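Local coordinates for hypothetical protein YfiH (Bacillus licheniformis, PDB 6DZD) that probably catalyses the phosphorolysis of adenosine, inosine and methylthioadenosine, may also deaminate adenosine, and carries a bound zinc ion, at residues C249-C252 with F258-R261; A83-E88 with I147-W152; S48-T51 with Q56-E59. All blocks are in the same frame, centred on the assembly; numbering follows the deposited sequence.

All three contacts belong to one chain and one YfiH-type domain. Contact 1 and contact 3 have centres about 17 Å apart yet touch through one side chain: the ring of Phe258 reaches from contact 1 into contact 3, its CE2 lying 3.7 Å from Leu49 O. Contact 2 touches neither and stays about 8 Å from each, measured between nearest atoms. A short chain segment nevertheless relates it to contact 1: Thr250, Ser259 and Arg261 hold Asp131, whose neighbour Cys132 meets the two histidines of contact 2, a probable active-site cluster. The zinc site belongs to contact 1, the probable active site to contact 2, and contact 3 has its centre about 19 Å from that of contact 2.

Contact 1 (C249-C252 with F258-R261); sequences CTSC and FSHR. With ZN (zinc ion), chain C.
This is a buried meeting of two parts of the same loop, between strands 243-245 and 270-276, in which the small side chain of Ser259 packs against the backbone of Thr250 and Ser251. Ser259 CB lies 3.5 Å from Thr250 O, and its OG faces Ser251 CA. A small residue suits so close an approach of the backbones, with Ser251 CA and Ser259 CA 5.1 Å apart. Alongside, Thr250 CB rests 3.8 Å from Phe258 O. The polar ends look elsewhere: the hydroxyls of Thr250 and Ser259 both bond to Asp131 OD1, that of Ser259 also to Arg262 N, while Arg261 N bonds to Asp131 OD2. Thr250 presents OG1 by placing it between its own N and carbonyl carbon (chi1 57°). Segment 249-252 is a CxxC zinc-binding turn, half of a four-cysteine site. Cys249 SG binds zinc at 2.3 Å and Cys252 SG is the second ligand from this turn; Cys189 and Cys190 complete the site. Cys252 N donates to Cys249 SG over 3.5 Å at 156°, a bond that closes the turn and probably moderates the thiolate charge. Ser251, between the ligands, also touches Cys190.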
ATOM      1  N   CYS A 249      10.321   8.762   0.049  1.00 20.86           N
ATOM      2  CA  CYS A 249      10.689   7.944  -1.097  1.00 20.54           C
ATOM      3  C   CYS A 249      11.370   6.670  -0.604  1.00 20.01           C
ATOM      4  O   CYS A 249      12.348   6.728   0.150  1.00 20.97           O
ATOM      5  CB  CYS A 249      11.608   8.732  -2.031  1.00 22.41           C
ATOM      6  SG  CYS A 249      12.216   7.813  -3.439  1.00 22.62           S
ATOM      7  N   THR A 250      10.843   5.520  -1.007  1.00 20.10           N
ATOM      8  CA  THR A 250      11.411   4.267  -0.517  1.00 19.81           C
ATOM      9  C   THR A 250      12.831   4.052  -1.042  1.00 20.57           C
ATOM     10  O   THR A 250      13.665   3.447  -0.350  1.00 20.48           O
ATOM     11  CB  THR A 250      10.487   3.089  -0.869  1.00 18.46           C
ATOM     12  OG1 THR A 250      10.257   3.029  -2.281  1.00 19.31           O
ATOM     13  CG2 THR A 250       9.163   3.229  -0.154  1.00 16.35           C
ATOM     14  N   SER A 251      13.124   4.533  -2.253  1.00 20.77           N
ATOM     15  CA  SER A 251      14.485   4.458  -2.775  1.00 22.52           C
ATOM     16  C   SER A 251      15.440   5.365  -1.996  1.00 24.03           C
ATOM     17  O   SER A 251      16.552   4.953  -1.640  1.00 25.13           O
ATOM     18  CB  SER A 251      14.489   4.821  -4.261  1.00 23.41           C
ATOM     19  OG  SER A 251      15.797   4.809  -4.794  1.00 25.39           O
ATOM     20  N   CYS A 252      15.025   6.603  -1.723  1.00 24.33           N
ATOM     21  CA  CYS A 252      15.934   7.553  -1.094  1.00 26.17           C
ATOM     22  C   CYS A 252      16.230   7.188   0.355  1.00 25.99           C
ATOM     23  O   CYS A 252      17.383   7.262   0.792  1.00 27.60           O
ATOM     24  CB  CYS A 252      15.354   8.959  -1.174  1.00 26.80           C
ATOM     25  SG  CYS A 252      15.496   9.736  -2.773  1.00 28.28           S
ATOM     26  N   PHE A 258      12.902  -0.952   2.395  1.00 20.58           N
ATOM     27  CA  PHE A 258      13.371  -1.721   1.251  1.00 21.05           C
ATOM     28  C   PHE A 258      12.980  -0.986  -0.021  1.00 22.02           C
ATOM     29  O   PHE A 258      11.927  -0.336  -0.093  1.00 21.66           O
ATOM     30  CB  PHE A 258      12.748  -3.125   1.203  1.00 19.66           C
ATOM     31  CG  PHE A 258      12.949  -3.959   2.449  1.00 18.94           C
ATOM     32  CD1 PHE A 258      14.197  -4.502   2.753  1.00 19.80           C
ATOM     33  CD2 PHE A 258      11.875  -4.226   3.308  1.00 17.67           C
ATOM     34  CE1 PHE A 258      14.374  -5.289   3.891  1.00 20.22           C
ATOM     35  CE2 PHE A 258      12.047  -5.003   4.449  1.00 17.80           C
ATOM     36  CZ  PHE A 258      13.298  -5.544   4.735  1.00 19.25           C
ATOM     37  N   SER A 259      13.796  -1.134  -1.059  1.00 20.92           N
ATOM     38  CA  SER A 259      13.434  -0.556  -2.350  1.00 21.94           C
ATOM     39  C   SER A 259      13.808  -1.517  -3.461  1.00 22.31           C
ATOM     40  O   SER A 259      14.982  -1.877  -3.602  1.00 23.07           O
ATOM     41  CB  SER A 259      14.112   0.789  -2.577  1.00 23.47           C
ATOM     42  OG  SER A 259      13.892   1.177  -3.917  1.00 24.33           O
ATOM     43  N   HIS A 260      12.808  -1.891  -4.269  1.00 23.38           N
ATOM     44  CA  HIS A 260      13.052  -2.813  -5.370  1.00 23.73           C
ATOM     45  C   HIS A 260      14.050  -2.229  -6.360  1.00 25.37           C
ATOM     46  O   HIS A 260      14.931  -2.944  -6.860  1.00 25.99           O
ATOM     47  CB  HIS A 260      11.739  -3.159  -6.071  1.00 22.81           C
ATOM     48  CG  HIS A 260      11.868  -4.281  -7.055  1.00 22.85           C
ATOM     49  ND1 HIS A 260      11.815  -4.086  -8.420  1.00 23.63           N
ATOM     50  CD2 HIS A 260      12.075  -5.607  -6.873  1.00 22.31           C
ATOM     51  CE1 HIS A 260      11.976  -5.241  -9.038  1.00 23.65           C
ATOM     52  NE2 HIS A 260      12.142  -6.180  -8.122  1.00 23.23           N
ATOM     53  N   ARG A 261      13.962  -0.918  -6.610  1.00 22.54           N
ATOM     54  CA  ARG A 261      14.841  -0.269  -7.583  1.00 24.44           C
ATOM     55  C   ARG A 261      16.256  -0.085  -7.039  1.00 25.90           C
ATOM     56  O   ARG A 261      17.243  -0.347  -7.736  1.00 27.88           O
ATOM     57  CB  ARG A 261      14.245   1.076  -8.007  1.00 24.19           C
ATOM     58  CG  ARG A 261      14.902   1.692  -9.251  1.00 26.30           C
ATOM     59  CD  ARG A 261      13.853   2.338 -10.134  1.00 26.00           C
ATOM     60  NE  ARG A 261      14.409   3.215 -11.170  1.00 28.09           N
ATOM     61  CZ  ARG A 261      13.932   3.300 -12.417  1.00 28.94           C
ATOM     62  NH1 ARG A 261      12.892   2.548 -12.784  1.00 27.85           N
ATOM     63  NH2 ARG A 261      14.489   4.137 -13.295  1.00 31.10           N
TER
HETATM   64 ZN    ZN C 301      13.866   9.097  -4.334  1.00 23.40          ZN

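Contact 2 (A83-E88 with I147-W152); sequences ADQTHE and IAHAGW
His149 and His87 meet as a T-shaped pair, the edge of the first ring aimed into the face of the second. The planes stand at 90° with centroids 4.5 Å apart, and the atom that leads is His149 CE1, placed over the middle of the His87 ring and 3.3 Å from His87 NE2. Two features bring the rings together. His149 projects from the end of strand 144-150 with CG turned anti to its backbone N (chi1 158°), so the imidazole reaches across to the loop. His87 sits in a left-handed backbone conformation, and its CG, set beside the backbone N, swings the ring round to lie across the end of the His149 ring.

Gln85 approaches His149 from another direction, over one face. Its extended chain delivers the amide nitrogen NE2 above the ring centre, 3.3 Å from His149 CG, with the amide plane tilted by 62° to the ring instead of stacking flat on it. Glutamine suits this place because its other end is held: OE1 accepts from Cys128 N, which fixes the amide above the imidazole. The ring of His149 is held in turn by Asp114, whose OD2 bonds both to His149 ND1 and to the backbone N of His87, tying the two histidines to one carboxylate. A water donates to His149 O and to Glu88 O, 2.7 Å from each, and bridges the two backbones.

Both histidines also touch Cys132. Asp114, behind His149, may act as a second-shell partner in a charge relay. The cluster of Cys132 with His87 and His149 is consistent with the His-Cys-His active site of YfiH/LACC1 relatives, where it can bind zinc.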
ATOM      1  N   ALA A  83      -2.673 -10.944   0.713  1.00 18.38           N
ATOM      2  CA  ALA A  83      -3.037 -11.110  -0.689  1.00 19.71           C
ATOM      3  C   ALA A  83      -1.876 -11.663  -1.500  1.00 21.26           C
ATOM      4  O   ALA A  83      -0.708 -11.358  -1.240  1.00 20.72           O
ATOM      5  CB  ALA A  83      -3.481  -9.800  -1.332  1.00 18.72           C
ATOM      6  N   ASP A  84      -2.223 -12.515  -2.458  1.00 18.27           N
ATOM      7  CA  ASP A  84      -1.320 -12.939  -3.520  1.00 20.13           C
ATOM      8  C   ASP A  84      -1.332 -11.818  -4.546  1.00 20.32           C
ATOM      9  O   ASP A  84      -2.217 -11.752  -5.399  1.00 21.03           O
ATOM     10  CB  ASP A  84      -1.793 -14.269  -4.101  1.00 21.49           C
ATOM     11  CG  ASP A  84      -1.263 -14.528  -5.492  1.00 22.78           C
ATOM     12  OD1 ASP A  84      -0.025 -14.649  -5.645  1.00 23.16           O
ATOM     13  OD2 ASP A  84      -2.093 -14.602  -6.421  1.00 23.02           O
ATOM     14  N   GLN A  85      -0.365 -10.913  -4.457  1.00 21.49           N
ATOM     15  CA  GLN A  85      -0.445  -9.666  -5.200  1.00 19.75           C
ATOM     16  C   GLN A  85       0.112  -9.851  -6.605  1.00 20.31           C
ATOM     17  O   GLN A  85       1.302 -10.148  -6.773  1.00 20.02           O
ATOM     18  CB  GLN A  85       0.281  -8.560  -4.442  1.00 16.90           C
ATOM     19  CG  GLN A  85      -0.417  -8.132  -3.142  1.00 15.96           C
ATOM     20  CD  GLN A  85       0.501  -7.361  -2.220  1.00 14.67           C
ATOM     21  OE1 GLN A  85       0.622  -7.667  -1.035  1.00 14.63           O
ATOM     22  NE2 GLN A  85       1.175  -6.358  -2.771  1.00 13.89           N
ATOM     23  N   THR A  86      -0.748  -9.667  -7.615  1.00 17.57           N
ATOM     24  CA  THR A  86      -0.383  -9.891  -9.010  1.00 17.97           C
ATOM     25  C   THR A  86      -0.326  -8.599  -9.828  1.00 16.90           C
ATOM     26  O   THR A  86      -0.348  -8.656 -11.056  1.00 17.41           O
ATOM     27  CB  THR A  86      -1.346 -10.883  -9.673  1.00 19.48           C
ATOM     28  OG1 THR A  86      -2.681 -10.373  -9.618  1.00 19.62           O
ATOM     29  CG2 THR A  86      -1.294 -12.237  -8.991  1.00 20.64           C
ATOM     30  N   HIS A  87      -0.274  -7.435  -9.182  1.00 20.95           N
ATOM     31  CA  HIS A  87      -0.130  -6.166  -9.892  1.00 19.41           C
ATOM     32  C   HIS A  87      -1.224  -5.946 -10.934  1.00 20.15           C
ATOM     33  O   HIS A  87      -0.984  -5.351 -11.993  1.00 19.71           O
ATOM     34  CB  HIS A  87       1.255  -6.063 -10.529  1.00 18.72           C
ATOM     35  CG  HIS A  87       2.347  -5.879  -9.521  1.00 17.75           C
ATOM     36  ND1 HIS A  87       3.035  -4.693  -9.373  1.00 16.38           N
ATOM     37  CD2 HIS A  87       2.821  -6.713  -8.568  1.00 18.17           C
ATOM     38  CE1 HIS A  87       3.908  -4.816  -8.392  1.00 15.87           C
ATOM     39  NE2 HIS A  87       3.796  -6.031  -7.884  1.00 16.88           N
ATOM     40  N   GLU A  88      -2.436  -6.397 -10.617  1.00 17.36           N
ATOM     41  CA  GLU A  88      -3.658  -6.095 -11.338  1.00 18.00           C
ATOM     42  C   GLU A  88      -4.564  -5.303 -10.391  1.00 17.68           C
ATOM     43  O   GLU A  88      -4.075  -4.607  -9.488  1.00 16.27           O
ATOM     44  CB  GLU A  88      -4.290  -7.398 -11.819  1.00 19.90           C
ATOM     45  CG  GLU A  88      -3.299  -8.375 -12.425  1.00 19.98           C
ATOM     46  CD  GLU A  88      -3.874  -9.770 -12.623  1.00 21.57           C
ATOM     47  OE1 GLU A  88      -4.457 -10.009 -13.698  1.00 21.76           O
ATOM     48  OE2 GLU A  88      -3.694 -10.646 -11.742  1.00 22.61           O
ATOM     49  N   ILE A 147      -7.284  -0.886   1.868  1.00 16.97           N
ATOM     50  CA  ILE A 147      -5.928  -0.649   1.387  1.00 16.60           C
ATOM     51  C   ILE A 147      -5.792  -1.224  -0.012  1.00 16.75           C
ATOM     52  O   ILE A 147      -6.371  -2.265  -0.339  1.00 17.26           O
ATOM     53  CB  ILE A 147      -4.832  -1.248   2.311  1.00 16.32           C
ATOM     54  CG1 ILE A 147      -5.064  -2.746   2.551  1.00 16.44           C
ATOM     55  CG2 ILE A 147      -4.715  -0.450   3.649  1.00 16.68           C
ATOM     56  CD1 ILE A 147      -3.959  -3.393   3.351  1.00 16.49           C
ATOM     57  N   ALA A 148      -4.998  -0.544  -0.833  1.00 16.58           N
ATOM     58  CA  ALA A 148      -4.729  -0.977  -2.189  1.00 14.98           C
ATOM     59  C   ALA A 148      -3.243  -0.832  -2.521  1.00 16.51           C
ATOM     60  O   ALA A 148      -2.576   0.130  -2.113  1.00 16.33           O
ATOM     61  CB  ALA A 148      -5.587  -0.192  -3.171  1.00 15.67           C
ATOM     62  N   HIS A 149      -2.760  -1.772  -3.335  1.00 18.91           N
ATOM     63  CA  HIS A 149      -1.374  -1.847  -3.781  1.00 18.70           C
ATOM     64  C   HIS A 149      -1.294  -1.459  -5.256  1.00 19.24           C
ATOM     65  O   HIS A 149      -1.809  -2.185  -6.123  1.00 20.15           O
ATOM     66  CB  HIS A 149      -0.849  -3.265  -3.555  1.00 19.05           C
ATOM     67  CG  HIS A 149       0.331  -3.633  -4.404  1.00 19.38           C
ATOM     68  ND1 HIS A 149       0.211  -4.387  -5.554  1.00 20.59           N
ATOM     69  CD2 HIS A 149       1.656  -3.391  -4.248  1.00 18.91           C
ATOM     70  CE1 HIS A 149       1.410  -4.575  -6.080  1.00 20.59           C
ATOM     71  NE2 HIS A 149       2.305  -3.986  -5.305  1.00 19.55           N
ATOM     72  N   ALA A 150      -0.622  -0.336  -5.546  1.00 18.52           N
ATOM     73  CA  ALA A 150      -0.594   0.217  -6.907  1.00 19.10           C
ATOM     74  C   ALA A 150       0.838   0.456  -7.360  1.00 18.87           C
ATOM     75  O   ALA A 150       1.429   1.481  -7.017  1.00 18.96           O
ATOM     76  CB  ALA A 150      -1.379   1.521  -6.997  1.00 19.81           C
ATOM     77  N   GLY A 151       1.383  -0.481  -8.148  1.00 18.86           N
ATOM     78  CA  GLY A 151       2.568  -0.220  -8.942  1.00 18.92           C
ATOM     79  C   GLY A 151       2.190   0.599 -10.161  1.00 19.58           C
ATOM     80  O   GLY A 151       1.122   1.210 -10.220  1.00 20.03           O
ATOM     81  N   TRP A 152       3.061   0.592 -11.164  1.00 18.83           N
ATOM     82  CA  TRP A 152       2.690   1.309 -12.378  1.00 19.63           C
ATOM     83  C   TRP A 152       1.529   0.620 -13.089  1.00 20.20           C
ATOM     84  O   TRP A 152       0.672   1.299 -13.686  1.00 20.88           O
ATOM     85  CB  TRP A 152       3.894   1.465 -13.308  1.00 20.03           C
ATOM     86  CG  TRP A 152       4.292   0.233 -14.068  1.00 20.35           C
ATOM     87  CD1 TRP A 152       5.334  -0.602 -13.782  1.00 20.25           C
ATOM     88  CD2 TRP A 152       3.680  -0.289 -15.259  1.00 21.24           C
ATOM     89  NE1 TRP A 152       5.410  -1.609 -14.714  1.00 21.31           N
ATOM     90  CE2 TRP A 152       4.408  -1.441 -15.634  1.00 21.94           C
ATOM     91  CE3 TRP A 152       2.588   0.104 -16.043  1.00 21.80           C
ATOM     92  CZ2 TRP A 152       4.073  -2.210 -16.759  1.00 23.22           C
ATOM     93  CZ3 TRP A 152       2.259  -0.660 -17.159  1.00 23.00           C
ATOM     94  CH2 TRP A 152       3.005  -1.804 -17.504  1.00 23.74           C
TER
HETATM   95  O   HOH W   1      -1.783  -3.627  -8.406  1.00 14.42           O

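Contact 3 (S48-T51 with Q56-E59); sequences SLNT and QDHE
Asp57 OD2 is gripped by two groups, the side-chain amide of Asn50 and the hydroxyl of Ser42. Across the contact, Asn50 ND2 donates to OD2 over 2.9 Å in a nearly straight bond, the N-H...O angle being 164°. The oxygen is entered through its anti lone pair, the one facing away from OD1, and it lies close to the plane of the Asn50 amide. Amide and carboxylate are only 21° from coplanar, so two flat groups arriving from opposite directions lie almost in one plane. Each side chain reaches the other because its CG stands anti to its own backbone N (chi1 176° in Asn50).

Asparagine suits its buried place because it can donate and accept at once. While ND2 turns to the aspartate, OD1 accepts from the backbone N of both Gly52 and Arg269, so the two ends of the amide have distinct roles and its orientation is settled. Its backbone O is bonded as well, to Asn65 ND2 of helix 59-72. Asp57 suits its place in turn, since its short chain brings a carboxylate close to its own backbone, and its negative charge probably strengthens the bonds from Asn50 and Ser42. Both side chains also touch Val62 of that helix.

Between them the two segments close a short loop, with a cis peptide bond just before Ser48. In this YfiH-type domain the asparagine-aspartate bond joins the two ends of that loop, which follows strand 30-35 and leads into helix 59-72 with His58 at the N-cap position.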
ATOM      1  N   SER A  48      15.879  -5.881   7.871  1.00 19.41           N
ATOM      2  CA  SER A  48      15.732  -7.071   8.711  1.00 20.58           C
ATOM      3  C   SER A  48      14.264  -7.448   8.932  1.00 21.30           C
ATOM      4  O   SER A  48      13.969  -8.609   9.226  1.00 22.34           O
ATOM      5  CB  SER A  48      16.407  -6.875  10.067  1.00 20.99           C
ATOM      6  OG  SER A  48      15.840  -5.779  10.770  1.00 20.81           O
ATOM      7  N   LEU A  49      13.346  -6.485   8.800  1.00 19.57           N
ATOM      8  CA  LEU A  49      11.922  -6.739   9.047  1.00 20.09           C
ATOM      9  C   LEU A  49      11.188  -7.045   7.745  1.00 19.40           C
ATOM     10  O   LEU A  49      10.222  -6.378   7.357  1.00 18.56           O
ATOM     11  CB  LEU A  49      11.277  -5.560   9.769  1.00 19.83           C
ATOM     12  CG  LEU A  49       9.924  -5.940  10.384  1.00 20.39           C
ATOM     13  CD1 LEU A  49      10.110  -6.828  11.621  1.00 21.29           C
ATOM     14  CD2 LEU A  49       9.049  -4.718  10.691  1.00 19.93           C
ATOM     15  N   ASN A  50      11.625  -8.105   7.079  1.00 17.81           N
ATOM     16  CA  ASN A  50      10.935  -8.513   5.868  1.00 17.18           C
ATOM     17  C   ASN A  50       9.588  -9.127   6.206  1.00 17.50           C
ATOM     18  O   ASN A  50       9.485  -9.961   7.111  1.00 18.66           O
ATOM     19  CB  ASN A  50      11.754  -9.509   5.073  1.00 17.58           C
ATOM     20  CG  ASN A  50      11.002 -10.002   3.880  1.00 17.24           C
ATOM     21  OD1 ASN A  50      10.268  -9.245   3.247  1.00 16.23           O
ATOM     22  ND2 ASN A  50      11.140 -11.283   3.583  1.00 18.20           N
ATOM     23  N   THR A  51       8.548  -8.707   5.486  1.00 18.50           N
ATOM     24  CA  THR A  51       7.209  -9.225   5.725  1.00 18.20           C
ATOM     25  C   THR A  51       6.630 -10.000   4.550  1.00 17.70           C
ATOM     26  O   THR A  51       5.474 -10.432   4.620  1.00 17.30           O
ATOM     27  CB  THR A  51       6.264  -8.074   6.074  1.00 16.71           C
ATOM     28  OG1 THR A  51       6.221  -7.190   4.955  1.00 15.04           O
ATOM     29  CG2 THR A  51       6.766  -7.311   7.297  1.00 17.93           C
ATOM     30  N   GLN A  56      11.419 -15.382  -1.387  1.00 25.72           N
ATOM     31  CA  GLN A  56      12.436 -16.404  -1.116  1.00 26.33           C
ATOM     32  C   GLN A  56      13.335 -16.040   0.070  1.00 26.04           C
ATOM     33  O   GLN A  56      14.523 -16.367   0.091  1.00 26.06           O
ATOM     34  CB  GLN A  56      13.280 -16.651  -2.369  1.00 26.21           C
ATOM     35  CG  GLN A  56      12.476 -16.767  -3.649  1.00 26.28           C
ATOM     36  CD  GLN A  56      13.385 -16.841  -4.873  1.00 26.10           C
ATOM     37  OE1 GLN A  56      13.926 -15.824  -5.331  1.00 25.26           O
ATOM     38  NE2 GLN A  56      13.586 -18.059  -5.393  1.00 26.90           N
ATOM     39  N   ASP A  57      12.755 -15.395   1.081  1.00 21.42           N
ATOM     40  CA  ASP A  57      13.371 -15.269   2.392  1.00 21.44           C
ATOM     41  C   ASP A  57      13.089 -16.524   3.221  1.00 22.44           C
ATOM     42  O   ASP A  57      12.270 -17.373   2.858  1.00 22.95           O
ATOM     43  CB  ASP A  57      12.856 -14.017   3.103  1.00 20.77           C
ATOM     44  CG  ASP A  57      13.657 -13.662   4.370  1.00 20.69           C
ATOM     45  OD1 ASP A  57      14.628 -14.381   4.712  1.00 21.05           O
ATOM     46  OD2 ASP A  57      13.320 -12.645   5.022  1.00 20.26           O
ATOM     47  N   HIS A  58      13.784 -16.639   4.350  1.00 23.67           N
ATOM     48  CA  HIS A  58      13.544 -17.740   5.272  1.00 24.45           C
ATOM     49  C   HIS A  58      12.160 -17.604   5.884  1.00 24.57           C
ATOM     50  O   HIS A  58      11.889 -16.644   6.615  1.00 24.28           O
ATOM     51  CB  HIS A  58      14.604 -17.774   6.366  1.00 24.60           C
ATOM     52  CG  HIS A  58      14.542 -19.007   7.213  1.00 25.41           C
ATOM     53  ND1 HIS A  58      14.785 -20.269   6.710  1.00 25.88           N
ATOM     54  CD2 HIS A  58      14.238 -19.176   8.523  1.00 25.84           C
ATOM     55  CE1 HIS A  58      14.657 -21.160   7.679  1.00 26.54           C
ATOM     56  NE2 HIS A  58      14.324 -20.523   8.789  1.00 26.53           N
ATOM     57  N   GLU A  59      11.300 -18.589   5.613  1.00 25.06           N
ATOM     58  CA  GLU A  59       9.877 -18.437   5.895  1.00 24.88           C
ATOM     59  C   GLU A  59       9.622 -18.160   7.373  1.00 24.78           C
ATOM     60  O   GLU A  59       8.835 -17.274   7.724  1.00 24.13           O
ATOM     61  CB  GLU A  59       9.132 -19.685   5.435  1.00 25.36           C
ATOM     62  CG  GLU A  59       7.657 -19.615   5.719  1.00 25.04           C
ATOM     63  CD  GLU A  59       6.936 -20.880   5.308  1.00 25.54           C
ATOM     64  OE1 GLU A  59       7.393 -21.524   4.334  1.00 26.00           O
ATOM     65  OE2 GLU A  59       5.921 -21.234   5.970  1.00 25.53           O
TER